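Local coordinates for protein diadenosine tetraphosphatase, putative (Trypanosoma brucei, PDB 2QJC) that probably hydrolyses phosphate esters or dinucleoside tetraphosphates as a two-manganese, calcineurin-like metallophosphoesterase, at residues H28-R31 with A32-E35; S77-G80 with N81-K85; L210-Q213 with Y214-L217. All coordinates share one frame; numbering follows the deposited sequence.

Contact 1: H28-R31 with A32-E35; sequences HGCR and AQLE. With MN (manganese (II) ion), chain B.
C30 caps helix 31-41 and R31 is its first residue, directly behind the metal-binding D-x-H loop, and both touch the first turn. The carbonyl O of C30 accepts a hydrogen bond from the backbone N of L34 at 3.1 Å, while R31 O takes the backbone N of E35 in the following i-to-i+4 bond. The cap residue is also the centre of an inverse gamma turn, closed by a weak bond from R31 N to G29 O. On one flank the CB of C30 lies 3.4 Å from Q33 OE1, an apolar atom against an amide oxygen.

R31 and E35, one turn apart, form a salt bridge in which R31 NE donates to E35 OE2 at 2.7 Å with an N-H...O angle of 159°. R31 CG is anti to the backbone N (chi1 -161°), and bends at chi2 and chi3 then bring NE to E35. The acceptor lies near the guanidinium plane but is met from above its carboxylate plane, 59° out of it. R31 NH2 stays 3.7 Å from E35 OE2, so the pairing is not a two-pronged clasp. NH1 of R31 makes a second salt bridge with D62, so two carboxylates hold the guanidinium. L34 turns its side chain onto L69 and L70 of helix 63-73.

At the other end, H28 NE2 binds manganese at 2.5 Å, and a water sits on the same metal at 2.2 Å. H28 ND1 donates to V57 O, which helps fix the ring's rotation. D26, D55 and a phosphate oxygen supply further ligands, in the first metal site typical of calcineurin-like phosphoesterases.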
loop_
_atom_site.group_PDB
_atom_site.type_symbol
_atom_site.label_atom_id
_atom_site.label_comp_id
_atom_site.label_asym_id
_atom_site.label_seq_id
_atom_site.Cartn_x
_atom_site.Cartn_y
_atom_site.Cartn_z
ATOM N N HIS A 28 8.920 -2.884 0.638
ATOM C CA HIS A 28 9.639 -4.155 0.624
ATOM C C HIS A 28 11.060 -4.074 1.190
ATOM O O HIS A 28 12.032 -4.360 0.490
ATOM C CB HIS A 28 9.692 -4.710 -0.812
ATOM C CG HIS A 28 8.457 -5.452 -1.223
ATOM N ND1 HIS A 28 7.990 -6.553 -0.538
ATOM C CD2 HIS A 28 7.607 -5.267 -2.262
ATOM C CE1 HIS A 28 6.906 -7.016 -1.137
ATOM N NE2 HIS A 28 6.653 -6.254 -2.185
ATOM N N GLY A 29 11.173 -3.669 2.450
ATOM C CA GLY A 29 12.471 -3.579 3.095
ATOM C C GLY A 29 13.519 -2.640 2.516
ATOM O O GLY A 29 14.684 -2.734 2.901
ATOM N N CYS A 30 13.138 -1.749 1.601
ATOM C CA CYS A 30 14.108 -0.810 1.026
ATOM C C CYS A 30 14.164 0.477 1.855
ATOM O O CYS A 30 13.725 1.544 1.406
ATOM C CB CYS A 30 13.747 -0.480 -0.419
ATOM S SG CYS A 30 13.874 -1.883 -1.561
ATOM N N ARG A 31 14.717 0.360 3.061
ATOM C CA ARG A 31 14.831 1.481 3.999
ATOM C C ARG A 31 15.603 2.681 3.459
ATOM O O ARG A 31 15.161 3.826 3.594
ATOM C CB ARG A 31 15.489 1.018 5.302
ATOM C CG ARG A 31 15.245 1.968 6.476
ATOM C CD ARG A 31 16.420 2.020 7.429
ATOM N NE ARG A 31 17.610 2.568 6.782
ATOM C CZ ARG A 31 18.681 1.852 6.450
ATOM N NH1 ARG A 31 18.722 0.552 6.700
ATOM N NH2 ARG A 31 19.716 2.437 5.860
ATOM N N ALA A 32 16.762 2.428 2.863
ATOM C CA ALA A 32 17.569 3.515 2.320
ATOM C C ALA A 32 16.725 4.342 1.357
ATOM O O ALA A 32 16.737 5.576 1.402
ATOM C CB ALA A 32 18.798 2.958 1.600
ATOM N N GLN A 33 15.991 3.642 0.492
ATOM C CA GLN A 33 15.123 4.271 -0.498
ATOM C C GLN A 33 14.003 5.092 0.145
ATOM O O GLN A 33 13.639 6.155 -0.358
ATOM C CB GLN A 33 14.513 3.202 -1.412
ATOM C CG GLN A 33 15.461 2.631 -2.464
ATOM C CD GLN A 33 16.701 1.985 -1.871
ATOM O OE1 GLN A 33 16.621 1.161 -0.954
ATOM N NE2 GLN A 33 17.863 2.349 -2.407
ATOM N N LEU A 34 13.451 4.597 1.248
ATOM C CA LEU A 34 12.388 5.316 1.941
ATOM C C LEU A 34 12.957 6.625 2.506
ATOM O O LEU A 34 12.323 7.678 2.416
ATOM C CB LEU A 34 11.809 4.449 3.065
ATOM C CG LEU A 34 10.746 5.065 3.992
ATOM C CD1 LEU A 34 9.573 5.611 3.179
ATOM C CD2 LEU A 34 10.260 4.003 4.979
ATOM N N GLU A 35 14.154 6.557 3.084
ATOM C CA GLU A 35 14.797 7.750 3.636
ATOM C C GLU A 35 14.990 8.792 2.541
ATOM O O GLU A 35 14.746 9.980 2.750
ATOM C CB GLU A 35 16.156 7.396 4.232
ATOM C CG GLU A 35 16.088 6.409 5.371
ATOM C CD GLU A 35 17.449 5.863 5.746
ATOM O OE1 GLU A 35 18.408 6.039 4.958
ATOM O OE2 GLU A 35 17.547 5.243 6.827
HETATM MN MN MN B . 4.540 -5.703 -3.340
HETATM O O HOH W 1 5.513 -5.149 -5.284
#

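Contact 2: S77-G80 with N81-K85; sequences SVLG and NHDAK. With PO4 (phosphate ion), chain D.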
loop_
_atom_site.group_PDB
_atom_site.type_symbol
_atom_site.label_atom_id
_atom_site.label_comp_id
_atom_site.label_asym_id
_atom_site.label_seq_id
_atom_site.Cartn_x
_atom_site.Cartn_y
_atom_site.Cartn_z
ATOM N N SER A 77 -0.226 2.750 7.866
ATOM C CA SER A 77 -0.044 1.809 6.769
ATOM C C SER A 77 -1.167 0.799 6.734
ATOM O O SER A 77 -1.705 0.421 7.783
ATOM C CB SER A 77 1.272 1.048 6.907
ATOM O OG SER A 77 1.390 0.089 5.869
ATOM N N VAL A 78 -1.552 0.375 5.533
ATOM C CA VAL A 78 -2.564 -0.660 5.460
ATOM C C VAL A 78 -1.775 -1.952 5.352
ATOM O O VAL A 78 -0.540 -1.930 5.212
ATOM C CB VAL A 78 -3.552 -0.487 4.260
ATOM C CG1 VAL A 78 -4.481 0.689 4.545
ATOM C CG2 VAL A 78 -2.802 -0.292 2.937
ATOM N N LEU A 79 -2.478 -3.074 5.443
ATOM C CA LEU A 79 -1.836 -4.381 5.379
ATOM C C LEU A 79 -1.654 -4.874 3.951
ATOM O O LEU A 79 -2.615 -4.903 3.178
ATOM C CB LEU A 79 -2.668 -5.393 6.165
ATOM C CG LEU A 79 -2.068 -6.785 6.375
ATOM C CD1 LEU A 79 -0.742 -6.667 7.124
ATOM C CD2 LEU A 79 -3.053 -7.639 7.163
ATOM N N GLY A 80 -0.420 -5.246 3.606
ATOM C CA GLY A 80 -0.129 -5.759 2.271
ATOM C C GLY A 80 -0.228 -7.279 2.284
ATOM O O GLY A 80 -0.330 -7.867 3.361
ATOM N N ASN A 81 -0.209 -7.943 1.129
ATOM C CA ASN A 81 -0.336 -9.400 1.172
ATOM C C ASN A 81 0.935 -10.107 1.624
ATOM O O ASN A 81 0.876 -11.240 2.088
ATOM C CB ASN A 81 -0.829 -9.978 -0.167
ATOM C CG ASN A 81 0.116 -9.718 -1.301
ATOM O OD1 ASN A 81 0.481 -10.637 -2.044
ATOM N ND2 ASN A 81 0.515 -8.465 -1.459
ATOM N N HIS A 82 2.084 -9.447 1.495
ATOM C CA HIS A 82 3.332 -10.045 1.955
ATOM C C HIS A 82 3.391 -9.889 3.467
ATOM O O HIS A 82 3.931 -10.743 4.172
ATOM C CB HIS A 82 4.530 -9.372 1.300
ATOM C CG HIS A 82 4.844 -9.906 -0.063
ATOM N ND1 HIS A 82 5.720 -10.952 -0.269
ATOM C CD2 HIS A 82 4.383 -9.551 -1.286
ATOM C CE1 HIS A 82 5.788 -11.216 -1.562
ATOM N NE2 HIS A 82 4.986 -10.380 -2.201
ATOM N N ASP A 83 2.836 -8.788 3.965
ATOM C CA ASP A 83 2.793 -8.561 5.400
ATOM C C ASP A 83 1.865 -9.623 5.979
ATOM O O ASP A 83 2.176 -10.257 6.994
ATOM C CB ASP A 83 2.209 -7.186 5.732
ATOM C CG ASP A 83 2.995 -6.044 5.125
ATOM O OD1 ASP A 83 4.244 -6.084 5.164
ATOM O OD2 ASP A 83 2.352 -5.093 4.627
ATOM N N ALA A 84 0.726 -9.814 5.317
ATOM C CA ALA A 84 -0.278 -10.783 5.757
ATOM C C ALA A 84 0.232 -12.220 5.790
ATOM O O ALA A 84 -0.026 -12.945 6.749
ATOM C CB ALA A 84 -1.531 -10.695 4.862
ATOM N N LYS A 85 0.942 -12.634 4.741
ATOM C CA LYS A 85 1.462 -13.997 4.680
ATOM C C LYS A 85 2.528 -14.227 5.738
ATOM O O LYS A 85 2.647 -15.333 6.267
ATOM C CB LYS A 85 2.045 -14.306 3.296
ATOM C CG LYS A 85 1.020 -14.278 2.156
ATOM C CD LYS A 85 1.644 -14.711 0.832
ATOM C CE LYS A 85 0.705 -14.458 -0.335
ATOM N NZ LYS A 85 -0.617 -15.117 -0.144
HETATM P P PO4 D . 3.894 -8.406 -5.322
HETATM O O1 PO4 D . 5.133 -7.665 -6.072
HETATM O O2 PO4 D . 2.667 -8.421 -6.328
HETATM O O3 PO4 D . 4.333 -9.856 -4.971
HETATM O O4 PO4 D . 3.520 -7.593 -4.050
#
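L79 and D83 run past each other in opposite directions, bringing L79 CD1 to 3.3 Å from D83 CB, while L79 CD2 lies against A84 CB at 4.1 Å. The D83 carboxylate folds back over the start of helix 81-91: CG is anti to the carbonyl carbon (chi1 -59°), which carries OD2 to 3.0 Å from the backbone N of G80. That donor arrives on the anti side of OD2, 19° out of the carboxylate plane. With G80 at the N-cap, this is the N3-to-N-cap half of a capping box; glycine has no side chain to return the bond. G80 O accepts A84 N at 3.0 Å, closing the first turn.

N81 and H82 follow the cap; N81 binds a manganese, which it shares with D55, H141 and H204, and H82 the phosphate. The H82 ring meets it edge-on, NE2 donating to O3 at 2.9 Å and 164°. This ion, probably from the crystallisation liquor, is also hydrogen-bonded by R162 and Y227.

OD2 of D83 also accepts D55 N, and OD1 accepts L56 N. One buried carboxylate thus fastens the D55 loop to this helix start, and the three N-H groups would probably favour its anionic form.

Contact 3: L210-Q213 with Y214-L217; sequences LQEQ and YKPL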
loop_
_atom_site.group_PDB
_atom_site.type_symbol
_atom_site.label_atom_id
_atom_site.label_comp_id
_atom_site.label_asym_id
_atom_site.label_seq_id
_atom_site.Cartn_x
_atom_site.Cartn_y
_atom_site.Cartn_z
ATOM N N LEU A 210 3.985 2.176 -12.261
ATOM C CA LEU A 210 3.211 3.355 -11.898
ATOM C C LEU A 210 2.002 3.497 -12.824
ATOM O O LEU A 210 2.155 3.521 -14.044
ATOM C CB LEU A 210 4.095 4.598 -12.010
ATOM C CG LEU A 210 3.579 5.914 -11.422
ATOM C CD1 LEU A 210 3.564 5.811 -9.900
ATOM C CD2 LEU A 210 4.488 7.054 -11.859
ATOM N N GLN A 211 0.804 3.582 -12.244
ATOM C CA GLN A 211 -0.422 3.733 -13.027
ATOM C C GLN A 211 -1.017 5.115 -12.774
ATOM O O GLN A 211 -1.497 5.394 -11.673
ATOM C CB GLN A 211 -1.448 2.654 -12.645
ATOM C CG GLN A 211 -1.008 1.219 -12.961
ATOM C CD GLN A 211 -2.071 0.175 -12.634
ATOM O OE1 GLN A 211 -3.167 0.189 -13.192
ATOM N NE2 GLN A 211 -1.744 -0.740 -11.728
ATOM N N GLU A 212 -0.988 5.972 -13.793
ATOM C CA GLU A 212 -1.516 7.332 -13.672
ATOM C C GLU A 212 -2.620 7.674 -14.668
ATOM O O GLU A 212 -3.132 8.792 -14.651
ATOM C CB GLU A 212 -0.404 8.363 -13.862
ATOM C CG GLU A 212 0.830 8.165 -13.015
ATOM C CD GLU A 212 1.925 9.156 -13.380
ATOM O OE1 GLU A 212 1.701 10.379 -13.238
ATOM O OE2 GLU A 212 3.006 8.708 -13.819
ATOM N N GLN A 213 -2.996 6.732 -15.525
ATOM C CA GLN A 213 -4.018 7.016 -16.534
ATOM C C GLN A 213 -5.449 7.063 -16.006
ATOM O O GLN A 213 -6.388 7.307 -16.764
ATOM C CB GLN A 213 -3.946 5.995 -17.671
ATOM C CG GLN A 213 -2.648 5.232 -17.729
ATOM C CD GLN A 213 -2.663 4.002 -16.844
ATOM O OE1 GLN A 213 -3.247 2.979 -17.202
ATOM N NE2 GLN A 213 -2.033 4.098 -15.680
ATOM N N TYR A 214 -5.626 6.839 -14.714
ATOM C CA TYR A 214 -6.968 6.858 -14.158
ATOM C C TYR A 214 -7.151 8.034 -13.219
ATOM O O TYR A 214 -8.160 8.136 -12.525
ATOM C CB TYR A 214 -7.249 5.542 -13.440
ATOM C CG TYR A 214 -6.961 4.330 -14.298
ATOM C CD1 TYR A 214 -7.708 4.067 -15.447
ATOM C CD2 TYR A 214 -5.934 3.451 -13.965
ATOM C CE1 TYR A 214 -7.439 2.949 -16.245
ATOM C CE2 TYR A 214 -5.655 2.332 -14.748
ATOM C CZ TYR A 214 -6.409 2.087 -15.882
ATOM O OH TYR A 214 -6.136 0.980 -16.640
ATOM N N LYS A 215 -6.164 8.918 -13.194
ATOM C CA LYS A 215 -6.255 10.096 -12.351
ATOM C C LYS A 215 -7.439 10.906 -12.859
ATOM O O LYS A 215 -7.768 10.870 -14.043
ATOM C CB LYS A 215 -4.974 10.940 -12.438
ATOM C CG LYS A 215 -3.720 10.200 -12.023
ATOM C CD LYS A 215 -2.489 11.083 -12.064
ATOM C CE LYS A 215 -2.437 12.033 -10.875
ATOM N NZ LYS A 215 -1.145 12.781 -10.834
ATOM N N PRO A 216 -8.110 11.634 -11.965
ATOM C CA PRO A 216 -7.798 11.712 -10.537
ATOM C C PRO A 216 -8.552 10.678 -9.689
ATOM O O PRO A 216 -8.480 10.714 -8.461
ATOM C CB PRO A 216 -8.212 13.133 -10.193
ATOM C CG PRO A 216 -9.475 13.276 -10.994
ATOM C CD PRO A 216 -9.094 12.668 -12.341
ATOM N N LEU A 217 -9.262 9.757 -10.337
ATOM C CA LEU A 217 -10.036 8.753 -9.609
ATOM C C LEU A 217 -9.216 7.650 -8.944
ATOM O O LEU A 217 -9.673 7.036 -7.983
ATOM C CB LEU A 217 -11.086 8.124 -10.533
ATOM C CG LEU A 217 -12.225 9.055 -10.969
ATOM C CD1 LEU A 217 -13.201 8.289 -11.848
ATOM C CD2 LEU A 217 -12.945 9.601 -9.736
HETATM O O HOH W 2 -3.845 -0.305 -15.877
#
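Y214 is the centre of the close packing, with two glutamine oxygens of the preceding residues set against its ring. Q211 OE1 lies 3.6 Å from Y214 CE2, in the ring plane at its edge, and the two side chains cross with amide and ring planes 72° apart. An oxygen approaching a ring edge meets the C-H side, where a weak electrostatic attraction is plausible. Water 2 reinforces the pairing, donating to Q211 OE1 at 2.8 Å and lying 2.7 Å from Y214 OH, so it bridges amide and phenol. Q213, itself exposed, runs alongside the tyrosine in the same direction, its OE1 3.5 Å from Y214 CZ in an oblique approach. To bend back like this, Q213 holds a chi1 of -18°, which nearly eclipses CG with its backbone N. The ring also rests on A191 and S192, whereas Q211 is buried against D205.

E212 and K215, the ends of the type I turn, make the looser, solvent-exposed side. K215 N reaches E212 O only through a weak bond of 3.4 Å. One tight spot lies within this open side, where K215 CG comes to 3.0 Å from the same E212 O. Farther out, E212 OE1 and K215 NZ remain 4.4 Å apart, beyond salt-bridge range, and NZ instead donates to G239 O.

Charge therefore probably contributes at most a diffuse attraction to this turn. The directional polar chemistry lies at the tyrosine, where a water lets an amide oxygen of the buried Q211 and a phenol hydroxyl share one link.

In the fold
From the N terminus the three contacts come in series, without nesting or crossing, and each closes no more than a single turn of chain. Contact 1 joins the loop after strand 21-24 to helix 31-41; contact 2 joins strand 76-77 to helix 81-91. Both strands belong to one mixed sheet, and the two contacts meet where H28 CE1 lies 3.6 Å from H82 CD2, their rings edge-to-face. D55 binds both manganese ions and thus connects H28 with N81. Contact 3 lies apart, with its nearest atoms about 13 Å from either of the others, in the connection from strand 199-202 to strand 218-220, an outermost strand of the other mixed sheet.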